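Local coordinates for glutamine cyclotransferase (Zymomonas mobilis, PDB 3NOL), which catalyses, as a glutaminyl cyclase, the conversion of amino-terminal glutamine to pyroglutamate with release of ammonia, on a calcium-containing beta-propeller, at residues Phe44-Phe49 against Phe88-Ser93; Ser65-Val70 against Gln79-Gly84; Glu128-Thr133 against Glu173-Glu178. All blocks are in the same frame, centred on the assembly; numbering follows the deposited sequence.

Contacts 1 and 3 are buried near the centre of the propeller, each joining two neighbouring blades, contact 1 at the innermost strands, contact 3 at an inner strand and the loop leading into it; contact 2 lies farther out and pairs the two outer strands of a single blade. Contact 2 is built on antiparallel backbone hydrogen bonds and a half-exposed polar face, whereas contacts 1 and 3 rely on glycine backbone packing, waters and a shared calcium ion. F48 of contact 1 and E176, L177 and E178 of contact 3 bind that metal, and G91 N probably bonds to W130 O. Strand 44-51 in contact 1 belongs to the same blade as contact 2, and G89 N probably hydrogen-bonds S65 OG.

Contact 1 (Phe44-Phe49 against Phe88-Ser93); sequences FTEGFF and FGEGIS. With CA (calcium ion), chain B.
E46 and E90 run alongside each other with their carboxylates at the same end, E46 OE1 lying 3.0 Å from E90 OE1, two acceptors with no bond between them. A water donates to both E46 OE2 and E90 OE2, at 2.7 Å each. Both chains bend at chi2 (-66° in E46, -67° in E90), the carboxylate planes being 68° apart. K244 forms a salt bridge with E46 OE2, and a glycerol, probably from the crystallisation liquor, hydrogen-bonds E46 OE1 and may mark a pocket. With an alanine here, K244 would probably lose its acidic mate and the bridging water one of its two acceptors, leaving the E90 carboxylate freer to turn. Beyond the carboxylates the backbones nearly touch, G47 CA to G91 CA 4.0 Å; a side chain on G47 would collide with I92 N. These are the innermost strands of two successive blades of a five-bladed beta-propeller, running almost parallel around the central channel without backbone hydrogen bonds between them. At the other end the F49 ring turns its CD1 edge to I92 O at 3.4 Å, while its CE1 meets I92 CD1 at 3.6 Å, the isoleucine branch lying across the ring's direction. F48's side chain leaves the backbone away from 88-93, but F48 O binds calcium at 2.3 Å; a water on the same ion lies within hydrogen-bonding reach of I92 O. E46 and G47 share S58 of strand 54-61 as partner, a classic beta bulge; S58 OG bonds to E90 O, and Y56's ring meets that of F49.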
ATOM      1  N   PHE A  44      -0.344  -7.630  10.190  1.00  7.30           N
ATOM      2  CA  PHE A  44       0.867  -7.254   9.434  1.00  7.40           C
ATOM      3  C   PHE A  44       0.486  -6.725   8.051  1.00  7.40           C
ATOM      4  O   PHE A  44       0.440  -7.481   7.067  1.00  7.73           O
ATOM      5  CB  PHE A  44       1.819  -8.445   9.257  1.00  7.42           C
ATOM      6  CG  PHE A  44       2.467  -8.919  10.535  1.00  8.34           C
ATOM      7  CD1 PHE A  44       1.890  -9.960  11.276  1.00  8.58           C
ATOM      8  CD2 PHE A  44       3.676  -8.351  10.970  1.00  9.12           C
ATOM      9  CE1 PHE A  44       2.524 -10.440  12.450  1.00  7.93           C
ATOM     10  CE2 PHE A  44       4.298  -8.798  12.159  1.00  8.29           C
ATOM     11  CZ  PHE A  44       3.725  -9.845  12.890  1.00  8.22           C
ATOM     12  N   THR A  45       0.190  -5.438   7.980  1.00  6.95           N
ATOM     13  CA  THR A  45      -0.292  -4.837   6.738  1.00  7.13           C
ATOM     14  C   THR A  45       0.698  -4.981   5.578  1.00  6.97           C
ATOM     15  O   THR A  45       1.856  -4.530   5.697  1.00  6.89           O
ATOM     16  CB  THR A  45      -0.574  -3.329   6.980  1.00  7.18           C
ATOM     17  OG1 THR A  45      -1.495  -3.201   8.073  1.00  8.19           O
ATOM     18  CG2 THR A  45      -1.157  -2.694   5.736  1.00  6.46           C
ATOM     19  N   GLU A  46       0.257  -5.605   4.470  1.00  6.07           N
ATOM     20  CA  GLU A  46       1.092  -5.753   3.255  1.00  6.93           C
ATOM     21  C   GLU A  46       0.490  -5.121   1.971  1.00  6.47           C
ATOM     22  O   GLU A  46       1.144  -5.051   0.912  1.00  6.87           O
ATOM     23  CB  GLU A  46       1.385  -7.227   2.971  1.00  7.34           C
ATOM     24  CG  GLU A  46       2.055  -8.013   4.113  1.00  7.44           C
ATOM     25  CD  GLU A  46       3.477  -7.539   4.420  1.00  9.29           C
ATOM     26  OE1 GLU A  46       3.981  -6.613   3.750  1.00 11.23           O
ATOM     27  OE2 GLU A  46       4.120  -8.120   5.333  1.00 12.47           O
ATOM     28  N   GLY A  47      -0.761  -4.695   2.079  1.00  6.09           N
ATOM     29  CA  GLY A  47      -1.490  -4.087   0.964  1.00  5.74           C
ATOM     30  C   GLY A  47      -2.676  -3.371   1.576  1.00  6.21           C
ATOM     31  O   GLY A  47      -3.248  -3.843   2.571  1.00  6.42           O
ATOM     32  N   PHE A  48      -3.001  -2.201   1.045  1.00  5.91           N
ATOM     33  CA  PHE A  48      -3.994  -1.345   1.704  1.00  5.25           C
ATOM     34  C   PHE A  48      -4.525  -0.333   0.715  1.00  6.00           C
ATOM     35  O   PHE A  48      -3.767   0.403   0.105  1.00  4.47           O
ATOM     36  CB  PHE A  48      -3.312  -0.633   2.907  1.00  5.45           C
ATOM     37  CG  PHE A  48      -4.218   0.214   3.740  1.00  6.63           C
ATOM     38  CD1 PHE A  48      -5.345  -0.343   4.371  1.00  8.09           C
ATOM     39  CD2 PHE A  48      -3.880   1.538   4.021  1.00  8.28           C
ATOM     40  CE1 PHE A  48      -6.174   0.448   5.208  1.00  9.49           C
ATOM     41  CE2 PHE A  48      -4.701   2.330   4.858  1.00  5.43           C
ATOM     42  CZ  PHE A  48      -5.844   1.790   5.444  1.00  9.38           C
ATOM     43  N   PHE A  49      -5.836  -0.317   0.521  1.00  5.43           N
ATOM     44  CA  PHE A  49      -6.425   0.730  -0.314  1.00  5.84           C
ATOM     45  C   PHE A  49      -7.838   1.052   0.163  1.00  6.58           C
ATOM     46  O   PHE A  49      -8.416   0.302   0.952  1.00  6.33           O
ATOM     47  CB  PHE A  49      -6.355   0.367  -1.823  1.00  6.24           C
ATOM     48  CG  PHE A  49      -7.201  -0.818  -2.219  1.00  5.71           C
ATOM     49  CD1 PHE A  49      -6.625  -2.082  -2.361  1.00  6.86           C
ATOM     50  CD2 PHE A  49      -8.560  -0.674  -2.462  1.00  5.81           C
ATOM     51  CE1 PHE A  49      -7.380  -3.168  -2.745  1.00  6.86           C
ATOM     52  CE2 PHE A  49      -9.342  -1.780  -2.850  1.00  6.35           C
ATOM     53  CZ  PHE A  49      -8.746  -3.037  -2.985  1.00  6.66           C
ATOM     54  N   PHE A  88       1.527 -16.533   0.298  1.00 14.50           N
ATOM     55  CA  PHE A  88       1.493 -15.466   1.265  1.00 13.30           C
ATOM     56  C   PHE A  88       1.285 -14.151   0.536  1.00 12.36           C
ATOM     57  O   PHE A  88       2.123 -13.768  -0.281  1.00 12.54           O
ATOM     58  CB  PHE A  88       2.771 -15.421   2.094  1.00 13.31           C
ATOM     59  CG  PHE A  88       2.621 -14.605   3.345  1.00 13.65           C
ATOM     60  CD1 PHE A  88       2.770 -13.215   3.298  1.00 15.30           C
ATOM     61  CD2 PHE A  88       2.275 -15.208   4.549  1.00 12.98           C
ATOM     62  CE1 PHE A  88       2.587 -12.447   4.437  1.00 15.88           C
ATOM     63  CE2 PHE A  88       2.083 -14.429   5.705  1.00 13.09           C
ATOM     64  CZ  PHE A  88       2.240 -13.059   5.641  1.00 14.66           C
ATOM     65  N   GLY A  89       0.187 -13.474   0.831  1.00 10.94           N
ATOM     66  CA  GLY A  89      -0.208 -12.291   0.073  1.00  9.87           C
ATOM     67  C   GLY A  89       0.631 -11.063   0.397  1.00  9.17           C
ATOM     68  O   GLY A  89       1.080 -10.885   1.540  1.00  9.46           O
ATOM     69  N   GLU A  90       0.831 -10.218  -0.619  1.00  7.69           N
ATOM     70  CA  GLU A  90       1.458  -8.902  -0.440  1.00  7.75           C
ATOM     71  C   GLU A  90       0.516  -7.804  -0.942  1.00  7.14           C
ATOM     72  O   GLU A  90      -0.642  -7.780  -0.527  1.00  7.33           O
ATOM     73  CB  GLU A  90       2.848  -8.850  -1.062  1.00  7.60           C
ATOM     74  CG  GLU A  90       3.796  -9.888  -0.455  1.00  8.87           C
ATOM     75  CD  GLU A  90       4.140  -9.608   1.008  1.00  9.99           C
ATOM     76  OE1 GLU A  90       4.010  -8.445   1.433  1.00  9.54           O
ATOM     77  OE2 GLU A  90       4.544 -10.571   1.715  1.00 12.54           O
ATOM     78  N   GLY A  91       0.991  -6.906  -1.800  1.00  5.76           N
ATOM     79  CA  GLY A  91       0.154  -5.775  -2.241  1.00  5.67           C
ATOM     80  C   GLY A  91      -1.152  -6.156  -2.893  1.00  5.37           C
ATOM     81  O   GLY A  91      -1.256  -7.214  -3.520  1.00  6.15           O
ATOM     82  N   ILE A  92      -2.167  -5.317  -2.692  1.00  5.16           N
ATOM     83  CA  ILE A  92      -3.426  -5.485  -3.407  1.00  5.84           C
ATOM     84  C   ILE A  92      -3.866  -4.133  -3.961  1.00  5.46           C
ATOM     85  O   ILE A  92      -3.543  -3.074  -3.405  1.00  5.16           O
ATOM     86  CB  ILE A  92      -4.561  -6.113  -2.528  1.00  5.24           C
ATOM     87  CG1 ILE A  92      -4.818  -5.276  -1.247  1.00  6.22           C
ATOM     88  CG2 ILE A  92      -4.242  -7.567  -2.206  1.00  6.27           C
ATOM     89  CD1 ILE A  92      -6.085  -5.664  -0.482  1.00  7.27           C
ATOM     90  N   SER A  93      -4.629  -4.186  -5.045  1.00  7.14           N
ATOM     91  CA  SER A  93      -5.209  -2.984  -5.638  1.00  6.82           C
ATOM     92  C   SER A  93      -6.494  -3.382  -6.329  1.00  7.23           C
ATOM     93  O   SER A  93      -6.606  -4.505  -6.867  1.00  7.60           O
ATOM     94  CB  SER A  93      -4.254  -2.357  -6.660  1.00  8.36           C
ATOM     95  OG  SER A  93      -4.856  -1.216  -7.287  1.00 10.14           O
TER
HETATM   96 CA    CA B 263      -2.123   1.413  -1.156  1.00  5.77          CA
HETATM   97  O   HOH W   1       5.678  -9.941   4.063  1.00 12.91           O
HETATM   98  O   HOH W   2      -2.918   0.065  -2.968  1.00  6.17           O

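Contact 2 (Ser65-Val70 against Gln79-Gly84)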
ATOM      1  N   SER A  65      -2.132 -15.695   5.564  1.00 11.18           N
ATOM      2  CA  SER A  65      -2.415 -14.414   4.911  1.00 10.84           C
ATOM      3  C   SER A  65      -3.897 -14.293   4.510  1.00  9.79           C
ATOM      4  O   SER A  65      -4.525 -15.269   4.064  1.00  9.17           O
ATOM      5  CB  SER A  65      -1.461 -14.245   3.723  1.00 11.55           C
ATOM      6  OG  SER A  65      -1.995 -13.461   2.686  1.00 13.55           O
ATOM      7  N   SER A  66      -4.447 -13.096   4.688  1.00  9.30           N
ATOM      8  CA  SER A  66      -5.859 -12.847   4.400  1.00  8.59           C
ATOM      9  C   SER A  66      -6.070 -11.538   3.629  1.00  8.80           C
ATOM     10  O   SER A  66      -5.250 -10.618   3.718  1.00  7.64           O
ATOM     11  CB  SER A  66      -6.647 -12.796   5.715  1.00  9.42           C
ATOM     12  OG  SER A  66      -6.824 -14.093   6.276  1.00 11.34           O
ATOM     13  N   ILE A  67      -7.194 -11.469   2.907  1.00  8.28           N
ATOM     14  CA  ILE A  67      -7.650 -10.222   2.292  1.00  8.46           C
ATOM     15  C   ILE A  67      -8.954  -9.884   3.021  1.00  8.30           C
ATOM     16  O   ILE A  67      -9.829 -10.741   3.141  1.00  7.20           O
ATOM     17  CB  ILE A  67      -7.909 -10.371   0.750  1.00  9.16           C
ATOM     18  CG1 ILE A  67      -6.641 -10.830  -0.016  1.00 12.34           C
ATOM     19  CG2 ILE A  67      -8.513  -9.068   0.179  1.00  9.51           C
ATOM     20  CD1 ILE A  67      -5.381 -10.139   0.329  1.00 12.50           C
ATOM     21  N   ARG A  68      -9.060  -8.664   3.536  1.00  7.26           N
ATOM     22  CA  ARG A  68     -10.264  -8.271   4.278  1.00  8.09           C
ATOM     23  C   ARG A  68     -10.849  -6.947   3.821  1.00  7.92           C
ATOM     24  O   ARG A  68     -10.107  -6.038   3.441  1.00  6.60           O
ATOM     25  CB  ARG A  68     -10.002  -8.205   5.782  1.00  9.10           C
ATOM     26  CG  ARG A  68      -8.803  -7.354   6.175  1.00  9.46           C
ATOM     27  CD  ARG A  68      -8.653  -7.118   7.697  1.00 11.11           C
ATOM     28  NE  ARG A  68      -8.756  -8.359   8.470  1.00 12.14           N
ATOM     29  CZ  ARG A  68      -8.251  -8.560   9.691  1.00 14.06           C
ATOM     30  NH1 ARG A  68      -7.549  -7.602  10.345  1.00  9.31           N
ATOM     31  NH2 ARG A  68      -8.467  -9.744  10.263  1.00 14.72           N
ATOM     32  N   LYS A  69     -12.180  -6.861   3.879  1.00  7.45           N
ATOM     33  CA  LYS A  69     -12.899  -5.594   3.746  1.00  6.78           C
ATOM     34  C   LYS A  69     -13.177  -5.076   5.156  1.00  7.46           C
ATOM     35  O   LYS A  69     -13.753  -5.796   5.969  1.00  7.23           O
ATOM     36  CB  LYS A  69     -14.230  -5.820   3.025  1.00  6.97           C
ATOM     37  CG  LYS A  69     -15.005  -4.557   2.808  1.00  7.45           C
ATOM     38  CD  LYS A  69     -16.319  -4.853   2.038  1.00 10.20           C
ATOM     39  CE  LYS A  69     -17.161  -3.588   1.843  1.00 11.45           C
ATOM     40  NZ  LYS A  69     -18.459  -3.877   1.129  1.00 12.23           N
ATOM     41  N   VAL A  70     -12.785  -3.830   5.423  1.00  7.52           N
ATOM     42  CA  VAL A  70     -12.760  -3.291   6.782  1.00  8.34           C
ATOM     43  C   VAL A  70     -13.533  -1.961   6.891  1.00  8.73           C
ATOM     44  O   VAL A  70     -13.329  -1.029   6.084  1.00  7.79           O
ATOM     45  CB  VAL A  70     -11.273  -3.098   7.255  1.00  8.17           C
ATOM     46  CG1 VAL A  70     -11.212  -2.461   8.616  1.00  9.35           C
ATOM     47  CG2 VAL A  70     -10.530  -4.387   7.264  1.00  8.46           C
ATOM     48  N   GLN A  79     -15.815  -8.839   5.681  1.00  7.98           N
ATOM     49  CA  GLN A  79     -15.643  -9.910   4.697  1.00  7.93           C
ATOM     50  C   GLN A  79     -14.172 -10.279   4.686  1.00  7.33           C
ATOM     51  O   GLN A  79     -13.330  -9.398   4.744  1.00  7.07           O
ATOM     52  CB  GLN A  79     -16.054  -9.354   3.335  1.00  7.84           C
ATOM     53  CG  GLN A  79     -15.933 -10.287   2.167  1.00 12.26           C
ATOM     54  CD  GLN A  79     -16.291  -9.546   0.887  1.00 15.76           C
ATOM     55  OE1 GLN A  79     -15.939  -8.374   0.736  1.00 17.51           O
ATOM     56  NE2 GLN A  79     -17.000 -10.207  -0.023  1.00 16.70           N
ATOM     57  N   GLN A  80     -13.848 -11.570   4.635  1.00  7.47           N
ATOM     58  CA  GLN A  80     -12.434 -11.945   4.620  1.00  7.55           C
ATOM     59  C   GLN A  80     -12.257 -13.268   3.908  1.00  8.21           C
ATOM     60  O   GLN A  80     -13.105 -14.151   4.061  1.00  7.22           O
ATOM     61  CB  GLN A  80     -11.932 -12.077   6.063  1.00  8.69           C
ATOM     62  CG  GLN A  80     -10.413 -12.268   6.203  1.00  9.37           C
ATOM     63  CD  GLN A  80      -9.972 -12.129   7.649  1.00 10.94           C
ATOM     64  OE1 GLN A  80     -10.347 -11.148   8.332  1.00 13.72           O
ATOM     65  NE2 GLN A  80      -9.158 -13.089   8.133  1.00 10.91           N
ATOM     66  N   ILE A  81     -11.165 -13.386   3.148  1.00  6.97           N
ATOM     67  CA  ILE A  81     -10.696 -14.689   2.632  1.00  8.12           C
ATOM     68  C   ILE A  81      -9.307 -14.963   3.185  1.00  8.74           C
ATOM     69  O   ILE A  81      -8.535 -14.024   3.427  1.00  8.26           O
ATOM     70  CB  ILE A  81     -10.747 -14.796   1.072  1.00  7.98           C
ATOM     71  CG1 ILE A  81      -9.863 -13.738   0.379  1.00  8.05           C
ATOM     72  CG2 ILE A  81     -12.215 -14.767   0.590  1.00  7.17           C
ATOM     73  CD1 ILE A  81      -9.650 -13.940  -1.133  1.00  8.57           C
ATOM     74  N   GLU A  82      -9.019 -16.237   3.428  1.00  8.28           N
ATOM     75  CA  GLU A  82      -7.720 -16.663   3.874  1.00  9.21           C
ATOM     76  C   GLU A  82      -7.078 -17.425   2.714  1.00  9.10           C
ATOM     77  O   GLU A  82      -7.644 -18.403   2.203  1.00  8.75           O
ATOM     78  CB  GLU A  82      -7.869 -17.572   5.102  1.00  8.34           C
ATOM     79  CG  GLU A  82      -6.535 -18.034   5.642  1.00  9.44           C
ATOM     80  CD  GLU A  82      -6.624 -18.844   6.933  1.00 10.06           C
ATOM     81  OE1 GLU A  82      -7.744 -19.054   7.474  1.00 11.19           O
ATOM     82  OE2 GLU A  82      -5.539 -19.282   7.396  1.00  9.14           O
ATOM     83  N   LEU A  83      -5.896 -16.983   2.299  1.00 10.04           N
ATOM     84  CA  LEU A  83      -5.201 -17.625   1.192  1.00 10.86           C
ATOM     85  C   LEU A  83      -4.699 -19.007   1.595  1.00 11.58           C
ATOM     86  O   LEU A  83      -4.427 -19.249   2.771  1.00 11.28           O
ATOM     87  CB  LEU A  83      -4.025 -16.766   0.719  1.00 11.42           C
ATOM     88  CG  LEU A  83      -4.370 -15.375   0.162  1.00 11.90           C
ATOM     89  CD1 LEU A  83      -3.195 -14.879  -0.671  1.00 12.02           C
ATOM     90  CD2 LEU A  83      -5.654 -15.362  -0.652  1.00 15.15           C
ATOM     91  N   GLY A  84      -4.588 -19.898   0.615  1.00 12.62           N
ATOM     92  CA  GLY A  84      -3.999 -21.225   0.859  1.00 13.99           C
ATOM     93  C   GLY A  84      -2.646 -21.144   1.555  1.00 14.89           C
ATOM     94  O   GLY A  84      -1.884 -20.190   1.373  1.00 14.85           O
TER
HETATM   95  O   HOH W   3      -1.998 -18.079   3.762  1.00 16.12           O
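I67 and I81 form a hydrogen-bonded antiparallel pair, I67 N to I81 O 2.9 Å and I81 N to I67 O 3.0 Å. K69 N reaches Q79 O on one side of this pair, and on the other L83 N donates to S65 O at 2.8 Å. A water accepting from S65 N and within bonding reach of L83 O sits at that end. Among side-chain bonds, the NE/NH2 flank of the R68 guanidinium bonds Q80 OE1 twice, from NE (3.2 Å) and from NH2 (3.0 Å). The oxygen lies in the guanidinium plane, yet both nitrogens approach it from one face of the amide, the two planes being 52° apart. The extended Q80 chain, CG anti to the backbone N (chi1 -172°), lays its amide along R68 and lets NE2 donate weakly to S66 OG. R68 NH1 turns to D40 in a salt bridge. On the other face I67 CB meets I81 CG1 at 3.9 Å, an apolar pair. K69's methylenes run past the Q79 amide oxygen, Q79 NE2 hydrogen-bonds to R115 O, and the K69 ammonium makes a cation-pi contact with Y54. Strands 64-70 and 77-82 form the outer hairpin of a four-stranded propeller blade: strand 54-61 flanks the first on its inner side, strand 77-82 is the blade's edge, and W112 from strand 108-113 of the next blade packs on I67, I81 and L83.

Contact 3 (Glu128-Thr133 against Glu173-Glu178); sequences EGWGLT and ELNELE. With CA (calcium ion), chain B.
E176 OE2 is gripped by calcium at 2.5 Å and by a water at 2.7 Å that itself accepts from L132 N, tying the carboxylate to the opposite segment; F48 N probably donates to the same oxygen. E176 OE1 also binds the ion, at 2.5 Å, making the carboxylate bidentate, and L177 O and E178 OE2 (2.3 Å) add two more ligands. A metal-bound water lies 2.8 Å from L132 O, to which it can donate, and F48 O and I230 O complete a seven-oxygen shell. Another water links T133 OG1 with E178 OE2, the latter bond weak. The T133 torsion (chi1 -172°) turns OG1 to that water and to its bond with W179 N, and sets CG2 against L177 CB at 3.6 Å. Where the two segments come nearest, G131 CA makes a CH···O contact with N175 O at 3.4 Å, leaving no space for a side chain. W130 lays its ring obliquely against L174 O and N175 OD1, CE3 being 3.5 Å from the latter; a nearly straight bond from W130 NE1 to E128 OE1 (167°) fixes the indole's rotation, and W189 meets it edge-to-face. Metal and water carry much of the polar joining between the blades, alongside the W130 and T133-L177 packing; the two carboxylates probably offset much of the calcium charge, consistent with an ion tying inner strands together at the propeller's centre.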
ATOM      1  N   GLU A 128       9.946 -10.465  -7.448  1.00 10.26           N
ATOM      2  CA  GLU A 128       9.084 -10.348  -6.262  1.00 10.59           C
ATOM      3  C   GLU A 128       7.995  -9.300  -6.483  1.00  9.78           C
ATOM      4  O   GLU A 128       8.028  -8.562  -7.466  1.00  9.80           O
ATOM      5  CB  GLU A 128       9.895  -9.998  -5.011  1.00 11.29           C
ATOM      6  CG  GLU A 128      10.804 -11.159  -4.566  1.00 12.35           C
ATOM      7  CD  GLU A 128      11.394 -10.978  -3.172  1.00 13.67           C
ATOM      8  OE1 GLU A 128      11.337  -9.858  -2.599  1.00 16.39           O
ATOM      9  OE2 GLU A 128      11.904 -11.991  -2.629  1.00 16.58           O
ATOM     10  N   GLY A 129       7.005  -9.312  -5.591  1.00  9.63           N
ATOM     11  CA  GLY A 129       5.885  -8.393  -5.651  1.00  9.43           C
ATOM     12  C   GLY A 129       5.619  -7.896  -4.237  1.00  8.42           C
ATOM     13  O   GLY A 129       5.317  -8.688  -3.322  1.00  8.89           O
ATOM     14  N   TRP A 130       5.773  -6.582  -4.056  1.00  7.15           N
ATOM     15  CA  TRP A 130       5.586  -5.965  -2.746  1.00  6.93           C
ATOM     16  C   TRP A 130       4.302  -5.122  -2.776  1.00  6.49           C
ATOM     17  O   TRP A 130       3.235  -5.659  -2.518  1.00  6.35           O
ATOM     18  CB  TRP A 130       6.821  -5.139  -2.319  1.00  6.92           C
ATOM     19  CG  TRP A 130       8.063  -5.963  -1.980  1.00  6.99           C
ATOM     20  CD1 TRP A 130       8.423  -7.201  -2.483  1.00  7.15           C
ATOM     21  CD2 TRP A 130       9.103  -5.583  -1.080  1.00  7.17           C
ATOM     22  NE1 TRP A 130       9.624  -7.606  -1.931  1.00  7.61           N
ATOM     23  CE2 TRP A 130      10.061  -6.626  -1.073  1.00  7.14           C
ATOM     24  CE3 TRP A 130       9.320  -4.457  -0.263  1.00  7.12           C
ATOM     25  CZ2 TRP A 130      11.215  -6.573  -0.281  1.00  6.53           C
ATOM     26  CZ3 TRP A 130      10.490  -4.408   0.522  1.00  8.16           C
ATOM     27  CH2 TRP A 130      11.408  -5.472   0.506  1.00  6.67           C
ATOM     28  N   GLY A 131       4.396  -3.832  -3.110  1.00  5.73           N
ATOM     29  CA  GLY A 131       3.202  -2.972  -3.180  1.00  5.55           C
ATOM     30  C   GLY A 131       2.526  -2.958  -4.551  1.00  5.52           C
ATOM     31  O   GLY A 131       3.164  -3.233  -5.568  1.00  5.64           O
ATOM     32  N   LEU A 132       1.224  -2.640  -4.567  1.00  5.76           N
ATOM     33  CA  LEU A 132       0.468  -2.559  -5.804  1.00  5.51           C
ATOM     34  C   LEU A 132      -0.581  -1.450  -5.700  1.00  5.32           C
ATOM     35  O   LEU A 132      -1.245  -1.320  -4.692  1.00  5.14           O
ATOM     36  CB  LEU A 132      -0.190  -3.897  -6.122  1.00  5.83           C
ATOM     37  CG  LEU A 132      -0.912  -4.043  -7.455  1.00  6.21           C
ATOM     38  CD1 LEU A 132       0.108  -4.013  -8.626  1.00  5.76           C
ATOM     39  CD2 LEU A 132      -1.738  -5.361  -7.461  1.00  5.55           C
ATOM     40  N   THR A 133      -0.682  -0.651  -6.751  1.00  5.74           N
ATOM     41  CA  THR A 133      -1.735   0.376  -6.859  1.00  6.37           C
ATOM     42  C   THR A 133      -2.091   0.485  -8.360  1.00  6.70           C
ATOM     43  O   THR A 133      -1.664  -0.367  -9.172  1.00  6.72           O
ATOM     44  CB  THR A 133      -1.295   1.756  -6.211  1.00  6.62           C
ATOM     45  OG1 THR A 133      -2.409   2.669  -6.171  1.00  5.42           O
ATOM     46  CG2 THR A 133      -0.123   2.396  -6.991  1.00  7.96           C
ATOM     47  N   GLU A 173      13.973  -0.413  -1.560  1.00  7.37           N
ATOM     48  CA  GLU A 173      13.072  -0.768  -0.462  1.00  6.73           C
ATOM     49  C   GLU A 173      11.665  -0.172  -0.615  1.00  6.46           C
ATOM     50  O   GLU A 173      10.925  -0.067   0.362  1.00  6.44           O
ATOM     51  CB  GLU A 173      13.659  -0.453   0.927  1.00  7.92           C
ATOM     52  CG  GLU A 173      15.093  -0.975   1.116  1.00  9.56           C
ATOM     53  CD  GLU A 173      15.209  -2.468   0.819  1.00 11.47           C
ATOM     54  OE1 GLU A 173      14.300  -3.229   1.189  1.00 14.10           O
ATOM     55  OE2 GLU A 173      16.219  -2.879   0.201  1.00 17.24           O
ATOM     56  N   LEU A 174      11.307   0.194  -1.843  1.00  5.72           N
ATOM     57  CA  LEU A 174       9.928   0.647  -2.119  1.00  5.53           C
ATOM     58  C   LEU A 174       8.911  -0.462  -1.801  1.00  5.46           C
ATOM     59  O   LEU A 174       9.030  -1.590  -2.292  1.00  5.62           O
ATOM     60  CB  LEU A 174       9.791   1.079  -3.585  1.00  5.71           C
ATOM     61  CG  LEU A 174      10.823   2.123  -4.067  1.00  6.08           C
ATOM     62  CD1 LEU A 174      10.514   2.419  -5.559  1.00  9.62           C
ATOM     63  CD2 LEU A 174      10.825   3.390  -3.190  1.00  7.17           C
ATOM     64  N   ASN A 175       7.909  -0.130  -0.985  1.00  4.90           N
ATOM     65  CA  ASN A 175       6.973  -1.142  -0.486  1.00  5.38           C
ATOM     66  C   ASN A 175       5.523  -0.745  -0.834  1.00  4.86           C
ATOM     67  O   ASN A 175       5.249  -0.534  -2.021  1.00  5.32           O
ATOM     68  CB  ASN A 175       7.174  -1.340   1.023  1.00  6.12           C
ATOM     69  CG  ASN A 175       6.763  -2.739   1.494  1.00  7.22           C
ATOM     70  OD1 ASN A 175       6.112  -3.507   0.757  1.00  8.16           O
ATOM     71  ND2 ASN A 175       7.135  -3.072   2.732  1.00  6.25           N
ATOM     72  N   GLU A 176       4.613  -0.619   0.155  1.00  5.08           N
ATOM     73  CA  GLU A 176       3.194  -0.301  -0.174  1.00  5.29           C
ATOM     74  C   GLU A 176       3.094   0.986  -1.012  1.00  5.50           C
ATOM     75  O   GLU A 176       3.823   1.956  -0.768  1.00  5.56           O
ATOM     76  CB  GLU A 176       2.291  -0.252   1.083  1.00  4.94           C
ATOM     77  CG  GLU A 176       0.967  -0.974   0.926  1.00  5.49           C
ATOM     78  CD  GLU A 176      -0.120  -0.135   0.215  1.00  5.72           C
ATOM     79  OE1 GLU A 176      -0.233   1.085   0.496  1.00  4.36           O
ATOM     80  OE2 GLU A 176      -0.896  -0.727  -0.580  1.00  4.47           O
ATOM     81  N   LEU A 177       2.216   0.962  -2.014  1.00  5.53           N
ATOM     82  CA  LEU A 177       2.084   2.082  -2.955  1.00  4.51           C
ATOM     83  C   LEU A 177       0.683   2.654  -2.905  1.00  5.21           C
ATOM     84  O   LEU A 177      -0.271   1.934  -2.558  1.00  4.35           O
ATOM     85  CB  LEU A 177       2.315   1.615  -4.392  1.00  4.98           C
ATOM     86  CG  LEU A 177       3.657   0.975  -4.751  1.00  4.24           C
ATOM     87  CD1 LEU A 177       3.693   0.699  -6.260  1.00  7.19           C
ATOM     88  CD2 LEU A 177       4.777   1.922  -4.313  1.00  6.74           C
ATOM     89  N   GLU A 178       0.572   3.920  -3.307  1.00  4.37           N
ATOM     90  CA  GLU A 178      -0.740   4.507  -3.591  1.00  5.55           C
ATOM     91  C   GLU A 178      -0.638   5.618  -4.635  1.00  6.24           C
ATOM     92  O   GLU A 178       0.192   6.512  -4.487  1.00  6.33           O
ATOM     93  CB  GLU A 178      -1.394   5.060  -2.313  1.00  5.27           C
ATOM     94  CG  GLU A 178      -2.872   5.395  -2.545  1.00  7.00           C
ATOM     95  CD  GLU A 178      -3.735   4.145  -2.744  1.00  8.01           C
ATOM     96  OE1 GLU A 178      -4.827   4.289  -3.328  1.00 10.78           O
ATOM     97  OE2 GLU A 178      -3.336   3.018  -2.315  1.00  6.69           O
TER
HETATM   98 CA    CA B 263      -2.123   1.413  -1.156  1.00  5.77          CA
HETATM   99  O   HOH W   4      -0.680  -2.773  -2.306  1.00  5.69           O
HETATM  100  O   HOH W   2      -2.918   0.065  -2.968  1.00  6.17           O
HETATM  101  O   HOH W   5      -4.449   1.574  -4.741  1.00  8.07           O